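Local atomic coordinates of thioesterase (Pseudomonas aeruginosa, PDB entry 2AV9), a protein that probably hydrolyses fatty acyl-CoA thioesters, as a putative thioesterase of the 4-hydroxybenzoyl-CoA thioesterase family. Residues 5-10 with 108-113; 95-100 with 113-118. One frame throughout, in Å; residues are numbered along the deposited sequence.

Contact 1: residues 5-10 with 108-113; sequences PRPLRE and REACAA
The guanidinium of Arg6 has CB of Glu109 over one face, off toward the rim, and the carbonyl of Ala110 at its edge. Two hydrogen bonds grip that single oxygen side-on, Arg6 NE at 2.7 Å and Arg6 NH1 at 2.9 Å from Ala110 O; both donors come from the same face of the carbonyl plane, NH1 well above it. A bend at chi3 (57°) turns the end of the arginine into this grip. The carboxylate of Glu109 stands almost perpendicular to the guanidinium and well out of its plane, so Arg6 NH2 and Glu109 OE1, 4.0 Å apart, form only a long, purely electrostatic salt bridge. At the other end, CD1 of Leu8 sits over one face of the Arg108 guanidinium, while Glu10 OE2 makes a second long salt bridge to Arg108 NE. Between them the backbones pair as a single bridge at Leu8 and Glu109: Ala110 N donates to Pro7 O (2.8 Å) and Arg9 N to Arg108 O (3.0 Å). Pro7 CG rests 3.7 Å from Ala113 CB. The N-terminal loop thus lies at the surface along the loop leading into strand 112-122, with Phe73 beside Arg6 and Pro7, and Phe103 of strand 95-104 touching Arg9 and Ala110.

Contact 2: residues 95-100 with 113-118; sequences SVQYEL and AGRFVH
Tyr98 carries its ring beside the backbone N (chi1 -56°), whereas Phe116, directly across the strand pair, holds its ring between the backbone N and carbonyl carbon (chi1 89°). These settings bring CD1 of Tyr98 over one face of the Phe116 ring, near its rim; the two planes meet obliquely, at 51°. The tyrosine also turns its edge toward the face of His118 in an offset edge-to-face pair, and Tyr98 OH shares a 3.0 Å hydrogen bond with His118 ND1. Leu100 extends the cluster, its CD1 3.7 Å from Phe116 CD2. The face carrying Gln97, Glu99, Arg115 and Val117 is more polar. There Gln97 NE2 sits over the centre of the Arg115 guanidinium, 3.2 Å from Arg115 CZ, a donor stacked on the face and not a hydrogen bond, while Glu99 OE2 reaches Arg115 NH2 in a 3.5 Å salt bridge with the carboxylate nearly perpendicular to the guanidinium. Paired backbone bonds at Val96-His118, Tyr98-Phe116 and Leu100-Gly114 hold the register. Val44 of helix 35-50 packs against Tyr98, Phe116 and His118. This is the hotdog fold, an antiparallel sheet wrapped round a long helix; the hairpin supplies two strands, its aromatic side turned to that helix.

In the fold
From the N terminus, residues 5-10 run as a loop toward strand 14-19, one outer strand of the sheet within the chain. Contact 1 closes the long loop of chain from there to 108-113, bringing the N-terminal loop onto the residues that lead into strand 112-122. Contact 2 closes a much shorter one, the hairpin whose strands 95-104 and 112-122 are sheet neighbours. The two closures cross rather than nest: 95-100 lies inside the span closed by contact 1, while 113-118 continues beyond it. They share Ala113, where the surface seam passes into the regular strand pair. Together they tie the N-terminal loop to the hairpin that packs on helix 35-50.

Contact 1: residues 5-10 with 108-113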
ATOM      1  N   PRO A   5       8.059   0.999 -28.922  1.00 60.77           N
ATOM      2  CA  PRO A   5       8.660  -0.327 -28.808  1.00 59.82           C
ATOM      3  C   PRO A   5       9.051  -0.638 -27.365  1.00 56.11           C
ATOM      4  O   PRO A   5       9.490   0.229 -26.605  1.00 58.83           O
ATOM      5  CB  PRO A   5       9.915  -0.214 -29.683  1.00 60.43           C
ATOM      6  CG  PRO A   5      10.337   1.201 -29.462  1.00 63.21           C
ATOM      7  CD  PRO A   5       9.095   2.022 -29.149  1.00 62.13           C
ATOM      8  N   ARG A   6       8.881  -1.891 -26.973  1.00 50.03           N
ATOM      9  CA  ARG A   6       9.199  -2.251 -25.604  1.00 46.43           C
ATOM     10  C   ARG A   6      10.712  -2.405 -25.444  1.00 42.89           C
ATOM     11  O   ARG A   6      11.361  -2.981 -26.292  1.00 42.99           O
ATOM     12  CB  ARG A   6       8.389  -3.497 -25.236  1.00 45.58           C
ATOM     13  CG  ARG A   6       6.929  -3.256 -25.548  1.00 40.66           C
ATOM     14  CD  ARG A   6       6.117  -4.523 -25.672  1.00 41.89           C
ATOM     15  NE  ARG A   6       6.230  -5.297 -24.444  1.00 45.23           N
ATOM     16  CZ  ARG A   6       5.700  -6.504 -24.287  1.00 49.12           C
ATOM     17  NH1 ARG A   6       5.850  -7.179 -23.147  1.00 49.96           N
ATOM     18  NH2 ARG A   6       5.024  -7.014 -25.307  1.00 48.40           N
ATOM     19  N   PRO A   7      11.304  -1.846 -24.383  1.00 42.42           N
ATOM     20  CA  PRO A   7      12.669  -2.160 -23.961  1.00 41.18           C
ATOM     21  C   PRO A   7      12.956  -3.652 -23.785  1.00 40.32           C
ATOM     22  O   PRO A   7      12.075  -4.413 -23.413  1.00 40.33           O
ATOM     23  CB  PRO A   7      12.752  -1.458 -22.589  1.00 40.51           C
ATOM     24  CG  PRO A   7      11.922  -0.250 -22.803  1.00 40.16           C
ATOM     25  CD  PRO A   7      10.709  -0.812 -23.511  1.00 40.90           C
ATOM     26  N   LEU A   8      14.209  -4.053 -23.951  1.00 43.73           N
ATOM     27  CA  LEU A   8      14.610  -5.451 -23.869  1.00 44.67           C
ATOM     28  C   LEU A   8      15.544  -5.650 -22.687  1.00 44.56           C
ATOM     29  O   LEU A   8      16.284  -4.732 -22.338  1.00 44.05           O
ATOM     30  CB  LEU A   8      15.310  -5.840 -25.179  1.00 42.49           C
ATOM     31  CG  LEU A   8      14.577  -5.461 -26.474  1.00 43.22           C
ATOM     32  CD1 LEU A   8      15.535  -5.621 -27.675  1.00 44.04           C
ATOM     33  CD2 LEU A   8      13.276  -6.235 -26.698  1.00 40.39           C
ATOM     34  N   ARG A   9      15.519  -6.861 -22.139  1.00 45.22           N
ATOM     35  CA  ARG A   9      16.404  -7.281 -21.057  1.00 45.55           C
ATOM     36  C   ARG A   9      17.857  -6.847 -21.163  1.00 45.56           C
ATOM     37  O   ARG A   9      18.437  -6.391 -20.169  1.00 45.60           O
ATOM     38  CB  ARG A   9      16.349  -8.798 -20.921  1.00 44.78           C
ATOM     39  CG  ARG A   9      15.345  -9.222 -19.884  1.00 48.46           C
ATOM     40  CD  ARG A   9      15.411 -10.742 -19.754  1.00 51.50           C
ATOM     41  NE  ARG A   9      15.448 -10.969 -18.315  1.00 51.45           N
ATOM     42  CZ  ARG A   9      14.364 -11.255 -17.611  1.00 50.00           C
ATOM     43  NH1 ARG A   9      13.214 -11.362 -18.258  1.00 47.74           N
ATOM     44  NH2 ARG A   9      14.447 -11.422 -16.293  1.00 57.17           N
ATOM     45  N   GLU A  10      18.406  -7.006 -22.364  1.00 45.85           N
ATOM     46  CA  GLU A  10      19.822  -6.778 -22.606  1.00 46.27           C
ATOM     47  C   GLU A  10      20.227  -5.315 -22.478  1.00 45.41           C
ATOM     48  O   GLU A  10      21.410  -5.010 -22.448  1.00 45.25           O
ATOM     49  CB  GLU A  10      20.295  -7.364 -23.936  1.00 46.42           C
ATOM     50  CG  GLU A  10      19.688  -6.746 -25.171  1.00 51.71           C
ATOM     51  CD  GLU A  10      18.537  -7.592 -25.673  1.00 62.43           C
ATOM     52  OE1 GLU A  10      17.890  -8.280 -24.840  1.00 64.52           O
ATOM     53  OE2 GLU A  10      18.305  -7.534 -26.902  1.00 58.53           O
ATOM     54  N   ARG A 108      11.665 -11.448 -22.783  1.00 47.97           N
ATOM     55  CA  ARG A 108      12.673 -10.504 -23.224  1.00 46.95           C
ATOM     56  C   ARG A 108      12.142  -9.076 -23.287  1.00 45.21           C
ATOM     57  O   ARG A 108      12.917  -8.153 -23.048  1.00 46.29           O
ATOM     58  CB  ARG A 108      13.290 -11.010 -24.535  1.00 48.57           C
ATOM     59  CG  ARG A 108      14.496 -10.244 -25.055  1.00 53.38           C
ATOM     60  CD  ARG A 108      14.960 -10.968 -26.310  1.00 64.55           C
ATOM     61  NE  ARG A 108      15.591 -10.196 -27.380  1.00 68.78           N
ATOM     62  CZ  ARG A 108      14.953  -9.730 -28.451  1.00 71.52           C
ATOM     63  NH1 ARG A 108      13.639  -9.898 -28.578  1.00 68.79           N
ATOM     64  NH2 ARG A 108      15.627  -9.070 -29.389  1.00 68.15           N
ATOM     65  N   GLU A 109      10.859  -8.858 -23.555  1.00 43.49           N
ATOM     66  CA  GLU A 109      10.351  -7.508 -23.760  1.00 43.04           C
ATOM     67  C   GLU A 109       9.647  -7.014 -22.505  1.00 42.73           C
ATOM     68  O   GLU A 109       8.900  -7.739 -21.841  1.00 42.52           O
ATOM     69  CB  GLU A 109       9.471  -7.426 -25.008  1.00 41.54           C
ATOM     70  CG  GLU A 109      10.150  -8.059 -26.212  1.00 43.66           C
ATOM     71  CD  GLU A 109       9.456  -7.713 -27.512  1.00 49.24           C
ATOM     72  OE1 GLU A 109       8.386  -7.078 -27.440  1.00 57.57           O
ATOM     73  OE2 GLU A 109       9.965  -8.033 -28.604  1.00 51.66           O
ATOM     74  N   ALA A 110       9.914  -5.759 -22.159  1.00 41.77           N
ATOM     75  CA  ALA A 110       9.379  -5.214 -20.914  1.00 41.35           C
ATOM     76  C   ALA A 110       7.856  -5.155 -20.927  1.00 40.60           C
ATOM     77  O   ALA A 110       7.245  -4.881 -21.951  1.00 39.73           O
ATOM     78  CB  ALA A 110       9.965  -3.835 -20.619  1.00 39.71           C
ATOM     79  N   CYS A 111       7.263  -5.405 -19.766  1.00 40.80           N
ATOM     80  CA  CYS A 111       5.845  -5.147 -19.577  1.00 41.55           C
ATOM     81  C   CYS A 111       5.548  -3.679 -19.360  1.00 40.94           C
ATOM     82  O   CYS A 111       4.469  -3.172 -19.680  1.00 43.58           O
ATOM     83  CB  CYS A 111       5.321  -5.982 -18.411  1.00 41.49           C
ATOM     84  SG  CYS A 111       4.967  -7.675 -18.985  1.00 44.43           S
ATOM     85  N   ALA A 112       6.544  -3.011 -18.794  1.00 39.54           N
ATOM     86  CA  ALA A 112       6.441  -1.602 -18.446  1.00 40.60           C
ATOM     87  C   ALA A 112       7.860  -1.063 -18.289  1.00 40.70           C
ATOM     88  O   ALA A 112       8.793  -1.794 -17.949  1.00 41.06           O
ATOM     89  CB  ALA A 112       5.634  -1.394 -17.137  1.00 37.26           C
ATOM     90  N   ALA A 113       8.020   0.238 -18.485  1.00 40.71           N
ATOM     91  CA  ALA A 113       9.367   0.796 -18.421  1.00 41.84           C
ATOM     92  C   ALA A 113       9.234   2.238 -17.969  1.00 42.00           C
ATOM     93  O   ALA A 113       8.337   2.921 -18.461  1.00 42.66           O
ATOM     94  CB  ALA A 113      10.037   0.777 -19.817  1.00 39.52           C
TER

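Contact 2: residues 95-100 with 113-118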
ATOM      1  N   SER A  95      22.824  14.200  -8.139  1.00 41.74           N
ATOM      2  CA  SER A  95      21.555  13.611  -8.542  1.00 42.15           C
ATOM      3  C   SER A  95      21.827  12.510  -9.559  1.00 41.33           C
ATOM      4  O   SER A  95      22.945  12.420 -10.021  1.00 41.16           O
ATOM      5  CB  SER A  95      20.650  14.692  -9.117  1.00 38.83           C
ATOM      6  OG  SER A  95      21.278  14.992 -10.346  1.00 43.67           O
ATOM      7  N   VAL A  96      20.877  11.628  -9.846  1.00 40.78           N
ATOM      8  CA  VAL A  96      21.094  10.498 -10.738  1.00 40.17           C
ATOM      9  C   VAL A  96      19.732  10.147 -11.324  1.00 40.55           C
ATOM     10  O   VAL A  96      18.704  10.249 -10.664  1.00 40.55           O
ATOM     11  CB  VAL A  96      21.759   9.231 -10.125  1.00 40.87           C
ATOM     12  CG1 VAL A  96      20.911   8.602  -9.018  1.00 35.02           C
ATOM     13  CG2 VAL A  96      21.991   8.134 -11.173  1.00 37.78           C
ATOM     14  N   GLN A  97      19.750   9.731 -12.584  1.00 40.97           N
ATOM     15  CA  GLN A  97      18.550   9.334 -13.305  1.00 42.63           C
ATOM     16  C   GLN A  97      18.645   7.833 -13.557  1.00 42.04           C
ATOM     17  O   GLN A  97      19.588   7.343 -14.166  1.00 43.70           O
ATOM     18  CB  GLN A  97      18.376  10.118 -14.615  1.00 41.83           C
ATOM     19  CG  GLN A  97      17.087   9.747 -15.364  1.00 47.63           C
ATOM     20  CD  GLN A  97      16.965  10.276 -16.795  1.00 49.33           C
ATOM     21  OE1 GLN A  97      17.166  11.456 -17.050  1.00 54.20           O
ATOM     22  NE2 GLN A  97      16.623   9.408 -17.743  1.00 59.31           N
ATOM     23  N   TYR A  98      17.671   7.083 -13.070  1.00 41.92           N
ATOM     24  CA  TYR A  98      17.658   5.641 -13.251  1.00 41.72           C
ATOM     25  C   TYR A  98      16.651   5.301 -14.340  1.00 42.29           C
ATOM     26  O   TYR A  98      15.578   5.908 -14.448  1.00 42.19           O
ATOM     27  CB  TYR A  98      17.132   4.946 -11.987  1.00 39.61           C
ATOM     28  CG  TYR A  98      17.854   5.254 -10.685  1.00 39.74           C
ATOM     29  CD1 TYR A  98      17.325   6.150  -9.776  1.00 39.70           C
ATOM     30  CD2 TYR A  98      19.060   4.646 -10.348  1.00 38.87           C
ATOM     31  CE1 TYR A  98      17.947   6.409  -8.584  1.00 38.13           C
ATOM     32  CE2 TYR A  98      19.695   4.911  -9.144  1.00 34.64           C
ATOM     33  CZ  TYR A  98      19.127   5.786  -8.249  1.00 37.17           C
ATOM     34  OH  TYR A  98      19.706   6.107  -7.029  1.00 37.60           O
ATOM     35  N   GLU A  99      16.978   4.267 -15.105  1.00 42.14           N
ATOM     36  CA  GLU A  99      16.016   3.695 -16.022  1.00 42.30           C
ATOM     37  C   GLU A  99      15.671   2.295 -15.570  1.00 41.49           C
ATOM     38  O   GLU A  99      16.563   1.501 -15.257  1.00 41.54           O
ATOM     39  CB  GLU A  99      16.615   3.609 -17.421  1.00 45.01           C
ATOM     40  CG  GLU A  99      17.083   4.972 -17.942  1.00 49.65           C
ATOM     41  CD  GLU A  99      16.172   5.510 -19.020  1.00 60.00           C
ATOM     42  OE1 GLU A  99      15.113   4.880 -19.276  1.00 61.70           O
ATOM     43  OE2 GLU A  99      16.542   6.563 -19.584  1.00 62.27           O
ATOM     44  N   LEU A 100      14.374   2.003 -15.525  1.00 41.66           N
ATOM     45  CA  LEU A 100      13.888   0.719 -15.002  1.00 41.97           C
ATOM     46  C   LEU A 100      12.888   0.101 -15.972  1.00 42.17           C
ATOM     47  O   LEU A 100      12.177   0.808 -16.695  1.00 40.92           O
ATOM     48  CB  LEU A 100      13.219   0.888 -13.640  1.00 41.72           C
ATOM     49  CG  LEU A 100      14.105   1.411 -12.502  1.00 44.58           C
ATOM     50  CD1 LEU A 100      13.737   2.822 -12.176  1.00 44.17           C
ATOM     51  CD2 LEU A 100      13.885   0.530 -11.281  1.00 42.40           C
ATOM     52  N   ALA A 113       8.020   0.238 -18.485  1.00 40.71           N
ATOM     53  CA  ALA A 113       9.367   0.796 -18.421  1.00 41.84           C
ATOM     54  C   ALA A 113       9.234   2.238 -17.969  1.00 42.00           C
ATOM     55  O   ALA A 113       8.337   2.921 -18.461  1.00 42.66           O
ATOM     56  CB  ALA A 113      10.037   0.777 -19.817  1.00 39.52           C
ATOM     57  N   GLY A 114      10.131   2.712 -17.106  1.00 43.35           N
ATOM     58  CA  GLY A 114      10.177   4.142 -16.801  1.00 43.25           C
ATOM     59  C   GLY A 114      11.494   4.649 -16.232  1.00 44.07           C
ATOM     60  O   GLY A 114      12.563   4.077 -16.450  1.00 43.15           O
ATOM     61  N   ARG A 115      11.425   5.759 -15.505  1.00 44.04           N
ATOM     62  CA  ARG A 115      12.613   6.387 -14.951  1.00 45.41           C
ATOM     63  C   ARG A 115      12.267   7.079 -13.647  1.00 44.19           C
ATOM     64  O   ARG A 115      11.110   7.360 -13.370  1.00 43.64           O
ATOM     65  CB  ARG A 115      13.306   7.403 -15.872  1.00 44.47           C
ATOM     66  CG  ARG A 115      12.372   8.101 -16.825  1.00 50.36           C
ATOM     67  CD  ARG A 115      13.044   9.190 -17.625  1.00 54.59           C
ATOM     68  NE  ARG A 115      13.704   8.812 -18.872  1.00 64.15           N
ATOM     69  CZ  ARG A 115      14.184   9.697 -19.753  1.00 72.29           C
ATOM     70  NH1 ARG A 115      14.081  11.007 -19.526  1.00 67.49           N
ATOM     71  NH2 ARG A 115      14.771   9.290 -20.879  1.00 68.07           N
ATOM     72  N   PHE A 116      13.307   7.341 -12.862  1.00 44.34           N
ATOM     73  CA  PHE A 116      13.138   8.251 -11.758  1.00 44.42           C
ATOM     74  C   PHE A 116      14.466   8.876 -11.441  1.00 43.93           C
ATOM     75  O   PHE A 116      15.486   8.311 -11.835  1.00 44.41           O
ATOM     76  CB  PHE A 116      12.356   7.549 -10.642  1.00 49.90           C
ATOM     77  CG  PHE A 116      13.126   6.785  -9.607  1.00 47.44           C
ATOM     78  CD1 PHE A 116      13.790   7.434  -8.570  1.00 55.64           C
ATOM     79  CD2 PHE A 116      13.064   5.420  -9.578  1.00 50.27           C
ATOM     80  CE1 PHE A 116      14.424   6.735  -7.539  1.00 54.43           C
ATOM     81  CE2 PHE A 116      13.710   4.719  -8.568  1.00 55.76           C
ATOM     82  CZ  PHE A 116      14.375   5.360  -7.525  1.00 53.68           C
ATOM     83  N   VAL A 117      14.409  10.041 -10.799  1.00 43.41           N
ATOM     84  CA  VAL A 117      15.580  10.832 -10.422  1.00 41.12           C
ATOM     85  C   VAL A 117      15.674  10.894  -8.904  1.00 41.16           C
ATOM     86  O   VAL A 117      14.712  11.270  -8.240  1.00 41.83           O
ATOM     87  CB  VAL A 117      15.546  12.253 -11.031  1.00 42.81           C
ATOM     88  CG1 VAL A 117      16.733  13.125 -10.550  1.00 38.72           C
ATOM     89  CG2 VAL A 117      15.562  12.189 -12.557  1.00 33.77           C
ATOM     90  N   HIS A 118      16.839  10.554  -8.365  1.00 40.64           N
ATOM     91  CA  HIS A 118      17.135  10.815  -6.961  1.00 40.92           C
ATOM     92  C   HIS A 118      18.001  12.047  -6.907  1.00 40.79           C
ATOM     93  O   HIS A 118      18.891  12.215  -7.745  1.00 42.04           O
ATOM     94  CB  HIS A 118      17.988   9.707  -6.341  1.00 40.89           C
ATOM     95  CG  HIS A 118      17.208   8.674  -5.594  1.00 40.56           C
ATOM     96  ND1 HIS A 118      17.773   7.484  -5.184  1.00 42.56           N
ATOM     97  CD2 HIS A 118      15.916   8.634  -5.192  1.00 41.52           C
ATOM     98  CE1 HIS A 118      16.860   6.750  -4.571  1.00 39.50           C
ATOM     99  NE2 HIS A 118      15.726   7.429  -4.552  1.00 40.24           N
TER